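Local coordinates for protein dihydrolipoyl dehydrogenase (Elizabethkingia anophelis NUHP1, PDB 6UZI) that probably catalyses the NAD+-dependent reoxidation of dihydrolipoyl groups carried on lysines of partner proteins, using a bound FAD and a redox-active disulfide, at residues Ile405-Asp410 with Glu462-Ala467; Glu180-Leu185 with Leu204-Thr209; Ala26-Ala31 with Asp112-Thr117. All blocks are in the same frame, centred on the assembly; numbering follows the deposited sequence.

Interaction 1 (Ile405-Asp410 with Glu462-Ala467); sequences IKILAD and EAALDA
I407 points from strand 405-410 straight at helix 462-467 and pushes the end of its longer branch between A463 and A464. With CG1 anti to its own carbonyl carbon (chi1 -70°) and the chain then extended, CD1 arrives end-on against the helix backbone, 3.5 Å from A464 N. It is flanked there by two methyl groups, lying 3.9 Å from A463 CB and at the same distance from A464 CB. The shorter branch of I407 turns the other way along the helix, where its CG2 comes within 4.3 Å of A467 CB, one turn beyond A463.

I405, two residues earlier on the same face of the strand, also starts toward the helix, but its side-chain end leads away, and it also packs on M389 and M421. What remains at the helix is CG2, 4.1 Å from A463 CB, and the carbonyl O of I405, 3.8 Å from that methyl. Both isoleucines thus touch the A463 methyl. Small alanines on the facing side of the helix allow a close approach, the axes of the two short segments passing 7.8 Å apart with their N-to-C directions at 38°.

No hydrogen bond crosses between the two segments. E462 turns its carboxylate to I473 and H474, while D466 accepts from S386 N on the adjoining strand 382-388. K406, on the opposite face of the strand, forms salt bridges with D222 and E372. This is helix-on-sheet packing in the dimerisation domain of the pyridine nucleotide-disulfide oxidoreductases: the antiparallel sheet is backed by helix 458-469, whose first residue, E458, binds zinc.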
ATOM      1  N   ILE A 405       3.015 -13.472  -3.611  1.00 38.72           N
ATOM      2  CA  ILE A 405       2.158 -13.527  -2.431  1.00 27.62           C
ATOM      3  C   ILE A 405       1.856 -14.989  -2.139  1.00 34.25           C
ATOM      4  O   ILE A 405       1.481 -15.746  -3.042  1.00 34.80           O
ATOM      5  CB  ILE A 405       0.859 -12.734  -2.631  1.00 28.12           C
ATOM      6  CG1 ILE A 405       1.176 -11.293  -3.026  1.00 30.38           C
ATOM      7  CG2 ILE A 405       0.006 -12.798  -1.375  1.00 23.19           C
ATOM      8  CD1 ILE A 405       1.657 -10.460  -1.876  1.00 25.93           C
ATOM      9  N   LYS A 406       2.027 -15.384  -0.883  1.00 30.89           N
ATOM     10  CA  LYS A 406       1.891 -16.775  -0.481  1.00 28.06           C
ATOM     11  C   LYS A 406       0.944 -16.870   0.702  1.00 32.26           C
ATOM     12  O   LYS A 406       1.133 -16.185   1.711  1.00 38.68           O
ATOM     13  CB  LYS A 406       3.260 -17.371  -0.142  1.00 27.85           C
ATOM     14  CG  LYS A 406       3.221 -18.726   0.551  1.00 28.16           C
ATOM     15  CD  LYS A 406       4.614 -19.103   1.058  1.00 34.56           C
ATOM     16  CE  LYS A 406       4.700 -20.583   1.411  1.00 34.61           C
ATOM     17  NZ  LYS A 406       6.060 -20.954   1.867  1.00 30.56           N
ATOM     18  N   ILE A 407      -0.073 -17.716   0.579  1.00 32.87           N
ATOM     19  CA  ILE A 407      -1.078 -17.900   1.615  1.00 32.02           C
ATOM     20  C   ILE A 407      -1.074 -19.361   2.044  1.00 38.44           C
ATOM     21  O   ILE A 407      -1.071 -20.263   1.197  1.00 35.71           O
ATOM     22  CB  ILE A 407      -2.476 -17.481   1.128  1.00 34.90           C
ATOM     23  CG1 ILE A 407      -2.548 -15.963   0.959  1.00 29.32           C
ATOM     24  CG2 ILE A 407      -3.549 -17.967   2.105  1.00 26.28           C
ATOM     25  CD1 ILE A 407      -3.857 -15.474   0.349  1.00 29.85           C
ATOM     26  N   LEU A 408      -1.072 -19.587   3.354  1.00 40.31           N
ATOM     27  CA  LEU A 408      -1.181 -20.912   3.943  1.00 38.34           C
ATOM     28  C   LEU A 408      -2.551 -21.038   4.600  1.00 42.86           C
ATOM     29  O   LEU A 408      -2.965 -20.152   5.357  1.00 37.86           O
ATOM     30  CB  LEU A 408      -0.068 -21.140   4.965  1.00 37.36           C
ATOM     31  CG  LEU A 408       1.352 -20.950   4.436  1.00 41.56           C
ATOM     32  CD1 LEU A 408       2.361 -20.895   5.573  1.00 36.02           C
ATOM     33  CD2 LEU A 408       1.697 -22.071   3.482  1.00 50.31           C
ATOM     34  N   ALA A 409      -3.254 -22.135   4.308  1.00 45.03           N
ATOM     35  CA  ALA A 409      -4.602 -22.357   4.806  1.00 37.12           C
ATOM     36  C   ALA A 409      -4.741 -23.770   5.351  1.00 42.69           C
ATOM     37  O   ALA A 409      -4.113 -24.705   4.848  1.00 52.85           O
ATOM     38  CB  ALA A 409      -5.637 -22.133   3.702  1.00 35.83           C
ATOM     39  N   ASP A 410      -5.576 -23.920   6.384  1.00 44.96           N
ATOM     40  CA  ASP A 410      -5.859 -25.246   6.926  1.00 45.36           C
ATOM     41  C   ASP A 410      -6.578 -26.076   5.870  1.00 40.85           C
ATOM     42  O   ASP A 410      -7.549 -25.619   5.264  1.00 44.51           O
ATOM     43  CB  ASP A 410      -6.711 -25.139   8.200  1.00 43.03           C
ATOM     44  CG  ASP A 410      -6.874 -26.480   8.922  1.00 51.73           C
ATOM     45  OD1 ASP A 410      -7.908 -27.161   8.720  1.00 52.28           O
ATOM     46  OD2 ASP A 410      -5.949 -26.872   9.666  1.00 55.29           O
ATOM     47  N   GLU A 462      -5.851 -13.239  -5.712  1.00 47.22           N
ATOM     48  CA  GLU A 462      -5.542 -14.353  -6.601  1.00 45.37           C
ATOM     49  C   GLU A 462      -4.906 -15.509  -5.837  1.00 40.49           C
ATOM     50  O   GLU A 462      -5.241 -16.674  -6.080  1.00 46.90           O
ATOM     51  CB  GLU A 462      -4.630 -13.893  -7.736  1.00 32.04           C
ATOM     52  CG  GLU A 462      -5.271 -12.962  -8.762  1.00 33.71           C
ATOM     53  CD  GLU A 462      -6.341 -13.632  -9.622  1.00 43.34           C
ATOM     54  OE1 GLU A 462      -6.175 -14.815  -9.977  1.00 49.49           O
ATOM     55  OE2 GLU A 462      -7.318 -12.953 -10.009  1.00 50.75           O
ATOM     56  N   ALA A 463      -3.992 -15.213  -4.909  1.00 35.63           N
ATOM     57  CA  ALA A 463      -3.395 -16.278  -4.103  1.00 40.19           C
ATOM     58  C   ALA A 463      -4.447 -16.999  -3.267  1.00 44.90           C
ATOM     59  O   ALA A 463      -4.401 -18.228  -3.126  1.00 45.86           O
ATOM     60  CB  ALA A 463      -2.297 -15.714  -3.201  1.00 30.20           C
ATOM     61  N   ALA A 464      -5.414 -16.252  -2.723  1.00 35.71           N
ATOM     62  CA  ALA A 464      -6.483 -16.878  -1.953  1.00 32.98           C
ATOM     63  C   ALA A 464      -7.327 -17.796  -2.832  1.00 42.65           C
ATOM     64  O   ALA A 464      -7.754 -18.870  -2.392  1.00 33.91           O
ATOM     65  CB  ALA A 464      -7.347 -15.807  -1.288  1.00 38.73           C
ATOM     66  N   LEU A 465      -7.584 -17.385  -4.076  1.00 47.17           N
ATOM     67  CA  LEU A 465      -8.257 -18.275  -5.014  1.00 44.20           C
ATOM     68  C   LEU A 465      -7.437 -19.536  -5.248  1.00 47.89           C
ATOM     69  O   LEU A 465      -7.982 -20.647  -5.310  1.00 48.72           O
ATOM     70  CB  LEU A 465      -8.498 -17.551  -6.337  1.00 43.65           C
ATOM     71  CG  LEU A 465      -9.663 -16.571  -6.433  1.00 37.27           C
ATOM     72  CD1 LEU A 465      -9.550 -15.750  -7.705  1.00 38.13           C
ATOM     73  CD2 LEU A 465     -10.971 -17.328  -6.394  1.00 46.26           C
ATOM     74  N   ASP A 466      -6.115 -19.383  -5.360  1.00 49.31           N
ATOM     75  CA  ASP A 466      -5.245 -20.534  -5.576  1.00 58.38           C
ATOM     76  C   ASP A 466      -5.237 -21.461  -4.368  1.00 57.11           C
ATOM     77  O   ASP A 466      -5.242 -22.688  -4.517  1.00 56.07           O
ATOM     78  CB  ASP A 466      -3.829 -20.051  -5.895  1.00 50.02           C
ATOM     79  CG  ASP A 466      -2.912 -21.174  -6.292  1.00 42.09           C
ATOM     80  OD1 ASP A 466      -3.254 -21.930  -7.225  1.00 45.85           O
ATOM     81  OD2 ASP A 466      -1.853 -21.305  -5.646  1.00 33.25           O
ATOM     82  N   ALA A 467      -5.245 -20.890  -3.163  1.00 48.83           N
ATOM     83  CA  ALA A 467      -5.207 -21.710  -1.960  1.00 45.84           C
ATOM     84  C   ALA A 467      -6.531 -22.426  -1.740  1.00 51.18           C
ATOM     85  O   ALA A 467      -6.554 -23.603  -1.364  1.00 54.10           O
ATOM     86  CB  ALA A 467      -4.859 -20.844  -0.751  1.00 47.39           C
TER

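Interaction 2 (Glu180-Leu185 with Leu204-Thr209); sequences EVPKHL and LGSDVT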
ATOM      1  N   GLU A 180      30.235   9.791   3.119  1.00 43.42           N
ATOM      2  CA  GLU A 180      30.520   9.422   1.738  1.00 32.90           C
ATOM      3  C   GLU A 180      29.825   8.106   1.420  1.00 31.77           C
ATOM      4  O   GLU A 180      29.489   7.326   2.318  1.00 30.63           O
ATOM      5  CB  GLU A 180      32.027   9.305   1.475  1.00 36.19           C
ATOM      6  CG  GLU A 180      32.725   8.228   2.292  1.00 34.82           C
ATOM      7  CD  GLU A 180      34.197   8.077   1.938  1.00 41.05           C
ATOM      8  OE1 GLU A 180      34.663   8.769   1.008  1.00 42.43           O
ATOM      9  OE2 GLU A 180      34.894   7.285   2.609  1.00 40.56           O
ATOM     10  N   VAL A 181      29.571   7.891   0.133  1.00 31.62           N
ATOM     11  CA  VAL A 181      29.018   6.618  -0.326  1.00 30.61           C
ATOM     12  C   VAL A 181      30.148   5.596  -0.353  1.00 30.67           C
ATOM     13  O   VAL A 181      31.160   5.821  -1.032  1.00 44.98           O
ATOM     14  CB  VAL A 181      28.373   6.739  -1.713  1.00 30.88           C
ATOM     15  CG1 VAL A 181      28.028   5.348  -2.242  1.00 30.12           C
ATOM     16  CG2 VAL A 181      27.137   7.632  -1.654  1.00 30.82           C
ATOM     17  N   PRO A 182      30.048   4.494   0.386  1.00 29.75           N
ATOM     18  CA  PRO A 182      31.158   3.532   0.433  1.00 41.82           C
ATOM     19  C   PRO A 182      31.479   2.966  -0.942  1.00 46.59           C
ATOM     20  O   PRO A 182      30.592   2.758  -1.773  1.00 47.11           O
ATOM     21  CB  PRO A 182      30.639   2.437   1.370  1.00 37.74           C
ATOM     22  CG  PRO A 182      29.604   3.115   2.197  1.00 38.74           C
ATOM     23  CD  PRO A 182      28.948   4.110   1.282  1.00 41.79           C
ATOM     24  N   LYS A 183      32.766   2.709  -1.178  1.00 39.42           N
ATOM     25  CA  LYS A 183      33.143   1.997  -2.392  1.00 34.12           C
ATOM     26  C   LYS A 183      32.762   0.527  -2.288  1.00 43.45           C
ATOM     27  O   LYS A 183      32.149  -0.031  -3.205  1.00 52.40           O
ATOM     28  CB  LYS A 183      34.633   2.166  -2.665  1.00 33.59           C
ATOM     29  CG  LYS A 183      35.028   3.609  -2.886  1.00 42.16           C
ATOM     30  CD  LYS A 183      36.478   3.758  -3.345  1.00 45.58           C
ATOM     31  CE  LYS A 183      37.475   3.393  -2.260  1.00 47.10           C
ATOM     32  NZ  LYS A 183      38.830   3.910  -2.601  1.00 57.00           N
ATOM     33  N   HIS A 184      33.065  -0.099  -1.154  1.00 30.74           N
ATOM     34  CA  HIS A 184      32.684  -1.488  -0.917  1.00 30.43           C
ATOM     35  C   HIS A 184      32.257  -1.623   0.540  1.00 35.70           C
ATOM     36  O   HIS A 184      33.099  -1.588   1.442  1.00 42.30           O
ATOM     37  CB  HIS A 184      33.837  -2.438  -1.240  1.00 30.97           C
ATOM     38  CG  HIS A 184      33.463  -3.885  -1.160  1.00 42.35           C
ATOM     39  ND1 HIS A 184      34.369  -4.903  -1.368  1.00 46.91           N
ATOM     40  CD2 HIS A 184      32.274  -4.486  -0.916  1.00 41.97           C
ATOM     41  CE1 HIS A 184      33.758  -6.067  -1.249  1.00 43.58           C
ATOM     42  NE2 HIS A 184      32.487  -5.842  -0.974  1.00 47.22           N
ATOM     43  N   LEU A 185      30.956  -1.788   0.768  1.00 28.00           N
ATOM     44  CA  LEU A 185      30.413  -1.951   2.110  1.00 32.68           C
ATOM     45  C   LEU A 185      30.282  -3.438   2.410  1.00 38.39           C
ATOM     46  O   LEU A 185      29.639  -4.174   1.656  1.00 41.61           O
ATOM     47  CB  LEU A 185      29.054  -1.266   2.247  1.00 32.67           C
ATOM     48  CG  LEU A 185      28.309  -1.468   3.577  1.00 33.25           C
ATOM     49  CD1 LEU A 185      29.068  -0.806   4.723  1.00 27.39           C
ATOM     50  CD2 LEU A 185      26.875  -0.954   3.510  1.00 29.47           C
ATOM     51  N   LEU A 204      23.081   3.595  -4.109  1.00 41.16           N
ATOM     52  CA  LEU A 204      23.886   4.805  -4.265  1.00 41.45           C
ATOM     53  C   LEU A 204      25.246   4.562  -4.914  1.00 45.16           C
ATOM     54  O   LEU A 204      26.046   5.501  -4.993  1.00 45.44           O
ATOM     55  CB  LEU A 204      24.092   5.480  -2.910  1.00 38.92           C
ATOM     56  CG  LEU A 204      22.868   5.984  -2.146  1.00 40.96           C
ATOM     57  CD1 LEU A 204      23.324   6.805  -0.945  1.00 38.28           C
ATOM     58  CD2 LEU A 204      21.931   6.795  -3.040  1.00 29.22           C
ATOM     59  N   GLY A 205      25.542   3.346  -5.364  1.00 39.68           N
ATOM     60  CA  GLY A 205      26.773   3.069  -6.078  1.00 33.87           C
ATOM     61  C   GLY A 205      27.725   2.122  -5.379  1.00 37.92           C
ATOM     62  O   GLY A 205      28.716   1.708  -5.999  1.00 41.60           O
ATOM     63  N   SER A 206      27.497   1.781  -4.113  1.00 32.88           N
ATOM     64  CA  SER A 206      28.421   0.923  -3.388  1.00 32.78           C
ATOM     65  C   SER A 206      28.353  -0.511  -3.893  1.00 39.62           C
ATOM     66  O   SER A 206      27.325  -0.972  -4.395  1.00 46.47           O
ATOM     67  CB  SER A 206      28.113   0.920  -1.883  1.00 28.08           C
ATOM     68  OG  SER A 206      28.367   2.173  -1.280  1.00 42.67           O
ATOM     69  N   ASP A 207      29.476  -1.212  -3.762  1.00 42.45           N
ATOM     70  CA  ASP A 207      29.465  -2.665  -3.768  1.00 41.34           C
ATOM     71  C   ASP A 207      29.114  -3.126  -2.363  1.00 37.45           C
ATOM     72  O   ASP A 207      29.655  -2.603  -1.386  1.00 49.71           O
ATOM     73  CB  ASP A 207      30.826  -3.222  -4.181  1.00 47.73           C
ATOM     74  CG  ASP A 207      30.983  -3.334  -5.678  1.00 68.62           C
ATOM     75  OD1 ASP A 207      29.957  -3.339  -6.392  1.00 74.90           O
ATOM     76  OD2 ASP A 207      32.142  -3.421  -6.142  1.00 81.68           O
ATOM     77  N   VAL A 208      28.187  -4.072  -2.248  1.00 28.95           N
ATOM     78  CA  VAL A 208      27.735  -4.549  -0.946  1.00 29.27           C
ATOM     79  C   VAL A 208      27.861  -6.063  -0.905  1.00 34.57           C
ATOM     80  O   VAL A 208      27.283  -6.761  -1.748  1.00 40.96           O
ATOM     81  CB  VAL A 208      26.291  -4.127  -0.636  1.00 30.73           C
ATOM     82  CG1 VAL A 208      25.916  -4.589   0.756  1.00 25.03           C
ATOM     83  CG2 VAL A 208      26.131  -2.619  -0.777  1.00 27.04           C
ATOM     84  N   THR A 209      28.596  -6.568   0.079  1.00 32.57           N
ATOM     85  CA  THR A 209      28.728  -7.998   0.322  1.00 26.78           C
ATOM     86  C   THR A 209      28.239  -8.293   1.733  1.00 31.34           C
ATOM     87  O   THR A 209      28.696  -7.669   2.698  1.00 36.14           O
ATOM     88  CB  THR A 209      30.174  -8.466   0.144  1.00 35.76           C
ATOM     89  OG1 THR A 209      30.675  -8.018  -1.122  1.00 38.12           O
ATOM     90  CG2 THR A 209      30.250  -9.982   0.198  1.00 38.59           C
TER
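The imidazole of H184 presents its edge to segment 204-209, and two partners lie near the ring plane there. NE2 shares a hydrogen bond with T209 OG1 at 2.8 Å, in which either could be the donor, and T209 CB sits in plane behind that hydroxyl. Farther round the same ring, CD2 approaches D207 O to 3.3 Å. H184 has CG anti to its backbone N (chi1 -174°), which lays the ring across the neighbouring strand. The D207 carboxylate stands almost perpendicular to it, the planes 86° apart, and the D207 side chain meets the ring through CB, 3.8 Å from CD2.

The two backbones are joined as parallel strands, H184 pairing with D207 and L185 with V208. D207 N donates to K183 O at 3.0 Å. D207 O then takes L185 N, and L185 O takes T209 N at 3.1 Å, so the rungs step from strand to strand in parallel order. D273, just before the neighbouring strand 274-277, accepts from K183 N and H184 N with its carboxylate.

Ahead of the strands, V181 crosses L204 at about a right angle, with CG2 3.9 Å from L204 CB, while CG1 turns to the L204 carbonyl. S206 OG donates to P182 O, although the bond is modelled too short for its length to be trusted. G205, with positive phi, closes helix 192-203 in a Schellman motif and turns the chain into the second strand. Strand, helix and strand make the beta-alpha-beta unit of a Rossmann fold, whose GxGxxG turn, between strand 184-188 and helix 192-203, is predicted to bind NAD+.

Interaction 3 (Ala26-Ala31 with Asp112-Thr117); sequences AAIRCA and DKNKIT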
ATOM      1  N   ALA A  26       2.790   3.984  25.792  1.00 35.67           N
ATOM      2  CA  ALA A  26       2.289   3.565  27.097  1.00 32.86           C
ATOM      3  C   ALA A  26       1.954   4.763  27.973  1.00 36.06           C
ATOM      4  O   ALA A  26       0.932   4.764  28.669  1.00 38.83           O
ATOM      5  CB  ALA A  26       3.310   2.669  27.794  1.00 27.76           C
ATOM      6  N   ALA A  27       2.815   5.784  27.972  1.00 35.95           N
ATOM      7  CA  ALA A  27       2.554   6.970  28.781  1.00 36.12           C
ATOM      8  C   ALA A  27       1.272   7.666  28.346  1.00 38.24           C
ATOM      9  O   ALA A  27       0.445   8.036  29.187  1.00 42.18           O
ATOM     10  CB  ALA A  27       3.740   7.933  28.709  1.00 26.48           C
ATOM     11  N   ILE A  28       1.070   7.824  27.036  1.00 38.13           N
ATOM     12  CA  ILE A  28      -0.142   8.477  26.548  1.00 35.24           C
ATOM     13  C   ILE A  28      -1.371   7.690  26.971  1.00 36.93           C
ATOM     14  O   ILE A  28      -2.373   8.261  27.423  1.00 36.12           O
ATOM     15  CB  ILE A  28      -0.085   8.643  25.019  1.00 38.25           C
ATOM     16  CG1 ILE A  28       1.025   9.619  24.629  1.00 42.19           C
ATOM     17  CG2 ILE A  28      -1.420   9.106  24.476  1.00 32.92           C
ATOM     18  CD1 ILE A  28       1.229   9.731  23.141  1.00 38.99           C
ATOM     19  N   ARG A  29      -1.312   6.366  26.844  1.00 30.05           N
ATOM     20  CA  ARG A  29      -2.450   5.551  27.239  1.00 37.23           C
ATOM     21  C   ARG A  29      -2.687   5.616  28.745  1.00 38.40           C
ATOM     22  O   ARG A  29      -3.840   5.586  29.189  1.00 44.91           O
ATOM     23  CB  ARG A  29      -2.239   4.113  26.767  1.00 38.76           C
ATOM     24  CG  ARG A  29      -3.477   3.244  26.833  1.00 34.07           C
ATOM     25  CD  ARG A  29      -4.419   3.585  25.712  1.00 36.46           C
ATOM     26  NE  ARG A  29      -5.682   2.875  25.868  1.00 50.08           N
ATOM     27  CZ  ARG A  29      -6.815   3.442  26.270  1.00 45.09           C
ATOM     28  NH1 ARG A  29      -6.842   4.737  26.549  1.00 40.56           N
ATOM     29  NH2 ARG A  29      -7.915   2.714  26.385  1.00 44.57           N
ATOM     30  N   CYS A  30      -1.619   5.723  29.542  1.00 34.72           N
ATOM     31  CA  CYS A  30      -1.791   5.908  30.982  1.00 37.13           C
ATOM     32  C   CYS A  30      -2.417   7.260  31.286  1.00 38.06           C
ATOM     33  O   CYS A  30      -3.275   7.373  32.171  1.00 38.02           O
ATOM     34  CB  CYS A  30      -0.452   5.765  31.708  1.00 34.61           C
ATOM     35  SG  CYS A  30       0.074   4.056  31.939  1.00 34.63           S
ATOM     36  N   ALA A  31      -1.984   8.301  30.576  1.00 31.78           N
ATOM     37  CA  ALA A  31      -2.597   9.610  30.753  1.00 39.18           C
ATOM     38  C   ALA A  31      -4.061   9.607  30.302  1.00 42.59           C
ATOM     39  O   ALA A  31      -4.907  10.252  30.934  1.00 45.51           O
ATOM     40  CB  ALA A  31      -1.787  10.663  29.998  1.00 34.39           C
ATOM     41  N   ASP A 112       3.065  17.099  25.974  1.00 46.71           N
ATOM     42  CA  ASP A 112       2.439  18.272  26.581  1.00 48.15           C
ATOM     43  C   ASP A 112       0.928  18.183  26.506  1.00 48.47           C
ATOM     44  O   ASP A 112       0.231  18.530  27.466  1.00 59.58           O
ATOM     45  CB  ASP A 112       2.891  19.559  25.886  1.00 49.47           C
ATOM     46  CG  ASP A 112       4.363  19.845  26.071  1.00 71.07           C
ATOM     47  OD1 ASP A 112       4.875  20.738  25.366  1.00 78.30           O
ATOM     48  OD2 ASP A 112       5.024  19.155  26.877  1.00 78.78           O
ATOM     49  N   LYS A 113       0.407  17.710  25.372  1.00 39.15           N
ATOM     50  CA  LYS A 113      -1.037  17.635  25.198  1.00 39.56           C
ATOM     51  C   LYS A 113      -1.665  16.686  26.212  1.00 42.10           C
ATOM     52  O   LYS A 113      -2.737  16.971  26.758  1.00 46.75           O
ATOM     53  CB  LYS A 113      -1.363  17.234  23.761  1.00 38.88           C
ATOM     54  CG  LYS A 113      -2.816  17.335  23.413  1.00 46.91           C
ATOM     55  CD  LYS A 113      -3.148  16.533  22.172  1.00 52.88           C
ATOM     56  CE  LYS A 113      -4.297  15.579  22.439  1.00 60.50           C
ATOM     57  NZ  LYS A 113      -5.057  15.293  21.197  1.00 68.65           N
ATOM     58  N   ASN A 114      -0.999  15.569  26.504  1.00 38.69           N
ATOM     59  CA  ASN A 114      -1.507  14.586  27.447  1.00 38.68           C
ATOM     60  C   ASN A 114      -1.103  14.880  28.886  1.00 39.34           C
ATOM     61  O   ASN A 114      -1.416  14.079  29.776  1.00 39.41           O
ATOM     62  CB  ASN A 114      -1.035  13.186  27.055  1.00 37.55           C
ATOM     63  CG  ASN A 114      -1.681  12.688  25.781  1.00 37.02           C
ATOM     64  OD1 ASN A 114      -2.709  12.023  25.822  1.00 46.14           O
ATOM     65  ND2 ASN A 114      -1.069  12.987  24.644  1.00 36.52           N
ATOM     66  N   LYS A 115      -0.458  16.024  29.130  1.00 41.82           N
ATOM     67  CA  LYS A 115      -0.082  16.471  30.476  1.00 43.79           C
ATOM     68  C   LYS A 115       0.845  15.466  31.157  1.00 48.00           C
ATOM     69  O   LYS A 115       0.741  15.208  32.361  1.00 42.45           O
ATOM     70  CB  LYS A 115      -1.322  16.741  31.335  1.00 41.84           C
ATOM     71  CG  LYS A 115      -2.242  17.812  30.764  1.00 42.89           C
ATOM     72  CD  LYS A 115      -1.523  19.147  30.689  1.00 45.28           C
ATOM     73  CE  LYS A 115      -2.322  20.185  29.925  1.00 51.62           C
ATOM     74  NZ  LYS A 115      -1.928  20.237  28.491  1.00 56.40           N
ATOM     75  N   ILE A 116       1.781  14.918  30.382  1.00 39.11           N
ATOM     76  CA  ILE A 116       2.767  13.983  30.902  1.00 39.22           C
ATOM     77  C   ILE A 116       4.011  14.759  31.297  1.00 43.79           C
ATOM     78  O   ILE A 116       4.543  15.547  30.506  1.00 45.53           O
ATOM     79  CB  ILE A 116       3.114  12.907  29.861  1.00 40.16           C
ATOM     80  CG1 ILE A 116       1.909  12.017  29.566  1.00 41.79           C
ATOM     81  CG2 ILE A 116       4.285  12.066  30.345  1.00 36.84           C
ATOM     82  CD1 ILE A 116       1.987  11.329  28.223  1.00 36.10           C
ATOM     83  N   THR A 117       4.505  14.512  32.503  1.00 44.33           N
ATOM     84  CA  THR A 117       5.749  15.135  32.919  1.00 41.78           C
ATOM     85  C   THR A 117       6.903  14.430  32.227  1.00 38.59           C
ATOM     86  O   THR A 117       6.991  13.199  32.242  1.00 39.94           O
ATOM     87  CB  THR A 117       5.921  15.059  34.433  1.00 44.14           C
ATOM     88  OG1 THR A 117       4.722  15.508  35.073  1.00 48.71           O
ATOM     89  CG2 THR A 117       7.079  15.924  34.867  1.00 41.04           C
TER
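Apolar contact centres on I116, whose CD1 lies against the helix between A27 and I28, 3.9 Å from A27 CB and 4.1 Å from I28 CG1. The two isoleucine side chains cross at about a right angle. Further back on I116, CG1 packs 4.0 Å from A31 CB, so one side chain spans a full turn of helix 21-32. That helix follows the glycine-rich turn of the FAD-binding Rossmann fold.

The polar groups of N114 meet carbon atoms of helix 21-32. N114 O lies 3.4 Å from A31 CB, and the N114 side-chain amide crosses I28 obliquely, with OD1 3.5 Å from I28 CG2. ND2 of N114 is turned back to the last turn of helix 89-113, donating to L110 O.

Hydrogen bonds within segment 112-117 shape the turn that delivers I116. K115, at positive phi, is the C-prime residue of a Schellman motif ending helix 89-113. D112 O accepts K115 N at 3.1 Å and K115 NZ at 2.9 Å, from opposite faces of its carbonyl plane. The second subunit adds I473 against I28, and its C-terminal M475 carboxylate forms a salt bridge with K113.

Interactions 2 and 3 lie within the part of the chain that carries both nucleotide-binding folds, yet on opposite sides of the chain's centre, about 43 Å apart between centres. Interaction 1 belongs to the dimerisation domain, and no pair among the three shares a helix or strand. Interactions 1 and 3 are largely buried contacts without hydrogen bonds between their segments, in which isoleucines meet alanines of a helix; the former sets that helix on a sheet, the latter sets it against the end of another helix, with the second subunit close by. Interaction 2 is partly buried and differs in chemistry: neighbouring strands are bonded backbone to backbone, and a histidine-threonine bond adds a side-chain link.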